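Local structure of cytosolic phospholipase A2 delta (Homo sapiens, 5IZ5) at residues 411-414 and 415-419; 425-428 and 429-432; 591-594 and 595-598. The protein catalyses the calcium-dependent hydrolysis of glycerophospholipids at the sn-2 position, preferring linoleic acid there, to release a fatty acid and a lysophospholipid. The protein carries 3 engineered substitutions. All blocks are in the same frame, centred on the assembly; numbering follows the deposited sequence.

Contact 1 (411-414 and 415-419)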
loop_
_atom_site.group_PDB
_atom_site.type_symbol
_atom_site.label_atom_id
_atom_site.label_comp_id
_atom_site.label_asym_id
_atom_site.label_seq_id
_atom_site.Cartn_x
_atom_site.Cartn_y
_atom_site.Cartn_z
ATOM N N SER B 411 -12.428 26.469 5.801
ATOM C CA SER B 411 -11.609 25.983 4.685
ATOM C C SER B 411 -11.576 24.466 4.636
ATOM O O SER B 411 -11.628 23.891 3.549
ATOM C CB SER B 411 -10.176 26.514 4.771
ATOM O OG SER B 411 -10.184 27.924 4.789
ATOM N N TYR B 412 -11.483 23.811 5.795
ATOM C CA TYR B 412 -11.496 22.353 5.808
ATOM C C TYR B 412 -12.799 21.848 5.212
ATOM O O TYR B 412 -12.812 20.960 4.347
ATOM C CB TYR B 412 -11.365 21.757 7.224
ATOM C CG TYR B 412 -10.089 22.005 7.989
ATOM C CD1 TYR B 412 -8.929 22.463 7.361
ATOM C CD2 TYR B 412 -10.041 21.744 9.358
ATOM C CE1 TYR B 412 -7.770 22.675 8.084
ATOM C CE2 TYR B 412 -8.886 21.949 10.084
ATOM C CZ TYR B 412 -7.753 22.409 9.440
ATOM O OH TYR B 412 -6.605 22.624 10.153
ATOM N N ARG B 413 -13.899 22.414 5.693
ATOM C CA ARG B 413 -15.218 21.989 5.265
ATOM C C ARG B 413 -15.411 22.193 3.771
ATOM O O ARG B 413 -15.896 21.299 3.074
ATOM C CB ARG B 413 -16.296 22.752 6.037
ATOM C CG ARG B 413 -17.711 22.308 5.696
ATOM C CD ARG B 413 -17.860 20.809 5.817
ATOM N NE ARG B 413 -18.948 20.452 6.726
ATOM C CZ ARG B 413 -20.170 20.084 6.368
ATOM N NH1 ARG B 413 -20.524 20.010 5.100
ATOM N NH2 ARG B 413 -21.055 19.786 7.300
ATOM N N ARG B 414 -15.006 23.364 3.296
ATOM C CA ARG B 414 -15.138 23.725 1.902
ATOM C C ARG B 414 -14.343 22.757 1.053
ATOM O O ARG B 414 -14.863 22.235 0.071
ATOM C CB ARG B 414 -14.669 25.157 1.667
ATOM C CG ARG B 414 -15.722 26.204 1.923
ATOM C CD ARG B 414 -15.310 27.552 1.370
ATOM N NE ARG B 414 -13.977 27.948 1.829
ATOM C CZ ARG B 414 -13.726 28.735 2.875
ATOM N NH1 ARG B 414 -14.708 29.253 3.607
ATOM N NH2 ARG B 414 -12.470 29.014 3.195
ATOM N N GLU B 415 -13.105 22.477 1.456
ATOM C CA GLU B 415 -12.275 21.551 0.698
ATOM C C GLU B 415 -12.867 20.145 0.682
ATOM O O GLU B 415 -12.895 19.496 -0.366
ATOM C CB GLU B 415 -10.829 21.523 1.207
ATOM C CG GLU B 415 -9.988 20.459 0.503
ATOM C CD GLU B 415 -8.487 20.734 0.511
ATOM O OE1 GLU B 415 -7.755 19.970 -0.148
ATOM O OE2 GLU B 415 -8.028 21.685 1.171
ATOM N N LEU B 416 -13.345 19.671 1.831
ATOM C CA LEU B 416 -13.920 18.326 1.892
ATOM C C LEU B 416 -15.223 18.230 1.083
ATOM O O LEU B 416 -15.508 17.190 0.496
ATOM C CB LEU B 416 -14.142 17.891 3.348
ATOM C CG LEU B 416 -12.875 17.671 4.192
ATOM C CD1 LEU B 416 -13.232 17.512 5.662
ATOM C CD2 LEU B 416 -12.068 16.472 3.720
ATOM N N GLU B 417 -15.996 19.309 1.041
ATOM C CA GLU B 417 -17.204 19.364 0.208
ATOM C C GLU B 417 -16.862 19.263 -1.279
ATOM O O GLU B 417 -17.514 18.526 -2.006
ATOM C CB GLU B 417 -17.985 20.651 0.460
ATOM C CG GLU B 417 -18.685 20.678 1.808
ATOM C CD GLU B 417 -20.062 20.037 1.805
ATOM O OE1 GLU B 417 -20.584 19.668 0.734
ATOM O OE2 GLU B 417 -20.642 19.915 2.899
ATOM N N LEU B 418 -15.833 19.990 -1.719
ATOM C CA LEU B 418 -15.413 19.929 -3.118
ATOM C C LEU B 418 -14.935 18.533 -3.455
ATOM O O LEU B 418 -15.391 17.957 -4.436
ATOM C CB LEU B 418 -14.351 20.987 -3.455
ATOM C CG LEU B 418 -13.634 20.861 -4.809
ATOM C CD1 LEU B 418 -14.577 21.177 -5.957
ATOM C CD2 LEU B 418 -12.413 21.765 -4.865
ATOM N N ARG B 419 -14.056 17.983 -2.620
ATOM C CA ARG B 419 -13.535 16.632 -2.818
ATOM C C ARG B 419 -14.644 15.611 -2.991
ATOM O O ARG B 419 -14.573 14.752 -3.874
ATOM C CB ARG B 419 -12.638 16.210 -1.653
ATOM C CG ARG B 419 -11.299 16.933 -1.639
ATOM C CD ARG B 419 -10.448 16.549 -0.437
ATOM N NE ARG B 419 -10.057 15.144 -0.477
ATOM C CZ ARG B 419 -9.093 14.648 -1.247
ATOM N NH1 ARG B 419 -8.384 15.437 -2.050
ATOM N NH2 ARG B 419 -8.827 13.350 -1.214
HETATM O O HOH W 1 -8.814 22.835 3.336
#

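Contact 2 (425-428 and 429-432)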
loop_
_atom_site.group_PDB
_atom_site.type_symbol
_atom_site.label_atom_id
_atom_site.label_comp_id
_atom_site.label_asym_id
_atom_site.label_seq_id
_atom_site.Cartn_x
_atom_site.Cartn_y
_atom_site.Cartn_z
ATOM N N PRO B 425 -13.683 9.750 -1.718
ATOM C CA PRO B 425 -14.334 9.393 -0.467
ATOM C C PRO B 425 -13.900 10.356 0.636
ATOM O O PRO B 425 -12.907 11.062 0.483
ATOM C CB PRO B 425 -13.806 7.990 -0.195
ATOM C CG PRO B 425 -12.438 7.985 -0.799
ATOM C CD PRO B 425 -12.501 8.907 -1.989
ATOM N N THR B 426 -14.668 10.411 1.716
ATOM C CA THR B 426 -14.335 11.221 2.879
ATOM C C THR B 426 -14.061 10.320 4.078
ATOM O O THR B 426 -14.950 9.595 4.526
ATOM C CB THR B 426 -15.485 12.188 3.170
ATOM O OG1 THR B 426 -15.853 12.833 1.947
ATOM C CG2 THR B 426 -15.076 13.235 4.193
ATOM N N THR B 427 -12.823 10.338 4.578
ATOM C CA THR B 427 -12.464 9.518 5.715
ATOM C C THR B 427 -11.719 10.342 6.757
ATOM O O THR B 427 -11.423 11.526 6.547
ATOM C CB THR B 427 -11.572 8.340 5.291
ATOM O OG1 THR B 427 -10.270 8.828 4.959
ATOM C CG2 THR B 427 -12.146 7.598 4.096
ATOM N N PHE B 428 -11.421 9.706 7.887
ATOM C CA PHE B 428 -10.634 10.334 8.951
ATOM C C PHE B 428 -9.276 10.802 8.422
ATOM O O PHE B 428 -8.764 11.835 8.844
ATOM C CB PHE B 428 -10.406 9.347 10.106
ATOM C CG PHE B 428 -11.481 9.355 11.155
ATOM C CD1 PHE B 428 -12.735 8.864 10.843
ATOM C CD2 PHE B 428 -11.238 9.799 12.458
ATOM C CE1 PHE B 428 -13.749 8.841 11.782
ATOM C CE2 PHE B 428 -12.251 9.772 13.407
ATOM C CZ PHE B 428 -13.508 9.291 13.067
ATOM N N VAL B 429 -8.710 10.030 7.501
ATOM C CA VAL B 429 -7.428 10.350 6.890
ATOM C C VAL B 429 -7.477 11.680 6.164
ATOM O O VAL B 429 -6.521 12.445 6.215
ATOM C CB VAL B 429 -6.982 9.242 5.918
ATOM C CG1 VAL B 429 -5.863 9.720 5.005
ATOM C CG2 VAL B 429 -6.542 8.020 6.706
ATOM N N ASP B 430 -8.599 11.968 5.515
ATOM C CA ASP B 430 -8.741 13.223 4.798
ATOM C C ASP B 430 -8.753 14.406 5.742
ATOM O O ASP B 430 -8.119 15.424 5.451
ATOM C CB ASP B 430 -9.992 13.215 3.923
ATOM C CG ASP B 430 -9.941 12.136 2.871
ATOM O OD1 ASP B 430 -9.149 12.269 1.920
ATOM O OD2 ASP B 430 -10.675 11.145 2.997
ATOM N N LEU B 431 -9.439 14.282 6.880
ATOM C CA LEU B 431 -9.461 15.392 7.836
ATOM C C LEU B 431 -8.096 15.534 8.490
ATOM O O LEU B 431 -7.615 16.642 8.696
ATOM C CB LEU B 431 -10.524 15.195 8.911
ATOM C CG LEU B 431 -10.611 16.330 9.935
ATOM C CD1 LEU B 431 -10.914 17.669 9.275
ATOM C CD2 LEU B 431 -11.659 16.012 10.987
ATOM N N TRP B 432 -7.493 14.404 8.838
ATOM C CA TRP B 432 -6.179 14.403 9.463
ATOM C C TRP B 432 -5.144 15.057 8.547
ATOM O O TRP B 432 -4.286 15.807 9.016
ATOM C CB TRP B 432 -5.785 12.982 9.838
ATOM C CG TRP B 432 -4.371 12.811 10.269
ATOM C CD1 TRP B 432 -3.479 11.921 9.762
ATOM C CD2 TRP B 432 -3.681 13.537 11.298
ATOM N NE1 TRP B 432 -2.277 12.044 10.404
ATOM C CE2 TRP B 432 -2.370 13.029 11.352
ATOM C CE3 TRP B 432 -4.044 14.567 12.178
ATOM C CZ2 TRP B 432 -1.419 13.507 12.257
ATOM C CZ3 TRP B 432 -3.094 15.048 13.077
ATOM C CH2 TRP B 432 -1.797 14.517 13.108
#

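Contact 3 (591-594 and 595-598)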
loop_
_atom_site.group_PDB
_atom_site.type_symbol
_atom_site.label_atom_id
_atom_site.label_comp_id
_atom_site.label_asym_id
_atom_site.label_seq_id
_atom_site.Cartn_x
_atom_site.Cartn_y
_atom_site.Cartn_z
ATOM N N GLN B 591 -15.927 20.415 17.743
ATOM C CA GLN B 591 -17.258 21.001 17.599
ATOM C C GLN B 591 -17.693 21.082 16.132
ATOM O O GLN B 591 -18.854 20.822 15.805
ATOM C CB GLN B 591 -17.296 22.370 18.277
ATOM C CG GLN B 591 -17.286 22.272 19.787
ATOM C CD GLN B 591 -17.760 23.540 20.468
ATOM O OE1 GLN B 591 -17.436 24.654 20.048
ATOM N NE2 GLN B 591 -18.535 23.374 21.533
ATOM N N ALA B 592 -16.754 21.406 15.249
ATOM C CA ALA B 592 -17.055 21.540 13.824
ATOM C C ALA B 592 -17.164 20.202 13.103
ATOM O O ALA B 592 -17.920 20.094 12.145
ATOM C CB ALA B 592 -16.004 22.400 13.140
ATOM N N PHE B 593 -16.409 19.197 13.559
ATOM C CA PHE B 593 -16.163 17.974 12.788
ATOM C C PHE B 593 -16.458 16.633 13.471
ATOM O O PHE B 593 -16.449 15.588 12.820
ATOM C CB PHE B 593 -14.716 18.037 12.297
ATOM C CG PHE B 593 -14.550 18.946 11.122
ATOM C CD1 PHE B 593 -14.942 18.541 9.848
ATOM C CD2 PHE B 593 -14.062 20.223 11.292
ATOM C CE1 PHE B 593 -14.814 19.394 8.769
ATOM C CE2 PHE B 593 -13.924 21.077 10.214
ATOM C CZ PHE B 593 -14.306 20.664 8.953
ATOM N N LYS B 594 -16.757 16.647 14.762
ATOM C CA LYS B 594 -17.041 15.401 15.476
ATOM C C LYS B 594 -18.243 14.715 14.839
ATOM O O LYS B 594 -18.195 13.538 14.485
ATOM C CB LYS B 594 -17.321 15.728 16.948
ATOM C CG LYS B 594 -17.109 14.616 17.955
ATOM C CD LYS B 594 -18.346 13.755 18.171
ATOM C CE LYS B 594 -18.528 13.414 19.647
ATOM N NZ LYS B 594 -19.185 12.093 19.861
ATOM N N GLY B 595 -19.308 15.482 14.660
ATOM C CA GLY B 595 -20.535 14.983 14.064
ATOM C C GLY B 595 -20.332 14.608 12.608
ATOM O O GLY B 595 -20.705 13.522 12.171
ATOM N N PHE B 596 -19.709 15.521 11.871
ATOM C CA PHE B 596 -19.385 15.317 10.457
ATOM C C PHE B 596 -18.690 13.979 10.183
ATOM O O PHE B 596 -19.023 13.277 9.226
ATOM C CB PHE B 596 -18.509 16.482 9.978
ATOM C CG PHE B 596 -18.146 16.409 8.525
ATOM C CD1 PHE B 596 -17.003 15.736 8.119
ATOM C CD2 PHE B 596 -18.939 17.019 7.566
ATOM C CE1 PHE B 596 -16.661 15.663 6.781
ATOM C CE2 PHE B 596 -18.603 16.954 6.224
ATOM C CZ PHE B 596 -17.460 16.276 5.830
ATOM N N LEU B 597 -17.726 13.630 11.022
ATOM C CA LEU B 597 -16.916 12.420 10.817
ATOM C C LEU B 597 -17.536 11.092 11.316
ATOM O O LEU B 597 -16.974 10.025 11.073
ATOM C CB LEU B 597 -15.542 12.646 11.466
ATOM C CG LEU B 597 -14.269 12.375 10.644
ATOM C CD1 LEU B 597 -14.333 13.132 9.326
ATOM C CD2 LEU B 597 -13.035 12.794 11.429
ATOM N N THR B 598 -18.697 11.145 11.967
ATOM C CA THR B 598 -19.234 10.002 12.738
ATOM C C THR B 598 -19.314 8.679 11.961
ATOM O O THR B 598 -18.857 7.613 12.412
ATOM C CB THR B 598 -20.644 10.345 13.255
ATOM O OG1 THR B 598 -20.575 11.538 14.041
ATOM C CG2 THR B 598 -21.241 9.214 14.093
HETATM O O HOH W 2 -19.818 18.050 12.687
#

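Contact 1 (411-414 and 415-419)
The carbonyl oxygen of Ser411 takes two donors. Glu415 N reaches Ser411 O at 2.9 Å with an N-H...O angle of 163°, and a water adds a second, weak bond to the same oxygen. That water also donates to Glu415 OE2, 2.6 Å from its oxygen, which ties the carboxylate back to the backbone one turn earlier. With CG anti to the backbone N (chi1 175°) and the chain extended beyond it, the carboxylate of Glu415 is carried out to this water and, through OE1, to a salt bridge with Arg523. These bonds belong to the alpha-helix 406-422 of the catalytic region, where the i to i+4 pattern continues without a break: Leu416 N to Tyr412 O at 2.9 Å, Glu417 N to Arg413 O at 2.8 Å and Leu418 N to Arg414 O at 3.0 Å. Leu416 also rests on this backbone, its CG lying 3.3 Å from Tyr412 O. On the exposed side, Arg413 and Glu417, one turn apart, are modelled as a salt bridge with nearly coplanar groups, but NH1 of Arg413 and OE2 of Glu417 are too close together, so the detail is doubtful. Tyr412 belongs to the buried side: its side chain packs on Leu434 and Val435 of helix 428-441, and its OH is hydrogen-bonded to OG of Ser438.

Contact 2 (425-428 and 429-432)
A capping box opens helix 428-441, with Thr427 at the N-cap and Asp430 three residues on. The backbone N of Thr427 donates to Asp430 OD2 at 2.8 Å, meeting the lone pair of OD2 that points away from the other carboxylate oxygen, with an N-H...O angle of 150°. The hydroxyl of Thr427 is the second donor to the same oxygen: OG1 lies 3.1 Å from Asp430 OD2 and comes from above the carboxylate plane, 51° out of it. Two bonds from one residue thus grip OD2 from different directions. The first torsion of Thr427 (chi1 72°) sets OG1 between its own N and carbonyl carbon, where it can also accept from Val429 N at 3.2 Å, a weak capping bond. Thr427 O receives weak bonds from Asp430 N and Leu431 N, and the first straight helical bond follows one residue later, from Trp432 N to Phe428 O at 2.9 Å. Beyond the box, Asp430 OD1 is hydrogen-bonded to NE2 of Gln604. With an alanine here in place of Asp430, the N-H and hydroxyl of Thr427 are likely to lose their shared acceptor, and NE2 of Gln604 the acceptor that OD1 provides. At the far end of the segment Trp432 stacks on Phe535 and donates from NE1 to Ser532; its side chain lies about 7 Å from that of Asp651, the probable proton acceptor of the active site. Because the carboxylate of Asp430 sits in the first turn of a helix, its negative charge is likely to be favoured by the helix dipole as well as by the two donors at OD2.

Contact 3 (591-594 and 595-598)
Ala592 reaches the following loop through a water, which donates to Ala592 O (2.8 Å from the water oxygen) and accepts from Phe596 N at 2.7 Å. The water therefore takes the place of a direct i to i+4 bond between Ala592 O and Phe596 N, as might be expected where helix 588-593 is giving way to a loop. Phe593 makes both a backbone bond and an aromatic contact. Its O accepts from Leu597 N at 2.9 Å (152°), a bond of helical spacing that carries the chain round the junction. Its ring meets Phe596 in a T-shaped pair, the edge of Phe593 turned to the face of Phe596, with centroids 5.6 Å apart and planes at 79°. Closest are CD1 of Phe593 and CD1 of Phe596, at 3.9 Å. A chi1 of -178° swings the Phe596 ring alongside that of Phe593, the two side chains pointing the same way, and Phe596 also makes a cation-pi contact with Arg600. Lys594 contributes mainly its backbone here: its O accepts a hydrogen bond from the OH of Tyr544, and Thr598 OG1 approaches Lys594 O to 3.1 Å. From Gly595 a type I beta turn runs to Thr598, and Gly595 O accepts there from both Thr598 N (3.1 Å) and Thr598 OG1 (2.7 Å), two donors that come from the same face of its plane. Around this corner, Phe596 touches Arg413 of helix 406-422, and Leu597 reaches Phe428 and Leu431 of helix 428-441. Phe593 packs on Leu409, Tyr412 and Leu416 of helix 406-422, on Leu431 of helix 428-441 and on Trp543 of helix 534-543.

In the fold
The three contacts come in series along the chain and cluster in the catalytic region. The centres of contact 1 and contact 2 are about 11 Å apart, those of contact 1 and contact 3 about 13 Å, and those of contact 2 and contact 3 about 12 Å. Contact 1 lies within helix 406-422, contact 2 starts the next helix, 428-441, and contact 3 lies where helix 588-593, nearly 150 residues further on, runs into a loop. Each pair touches: Leu416 CD2 lies 3.9 Å from Asp430 CB, Arg413 N 3.7 Å from Phe593 CZ, and Thr426 CG2 3.9 Å from Phe596 CE1. Leu431 meets side chains from both other contacts, so an apolar patch joins two successive catalytic-region helices to a segment distant in sequence.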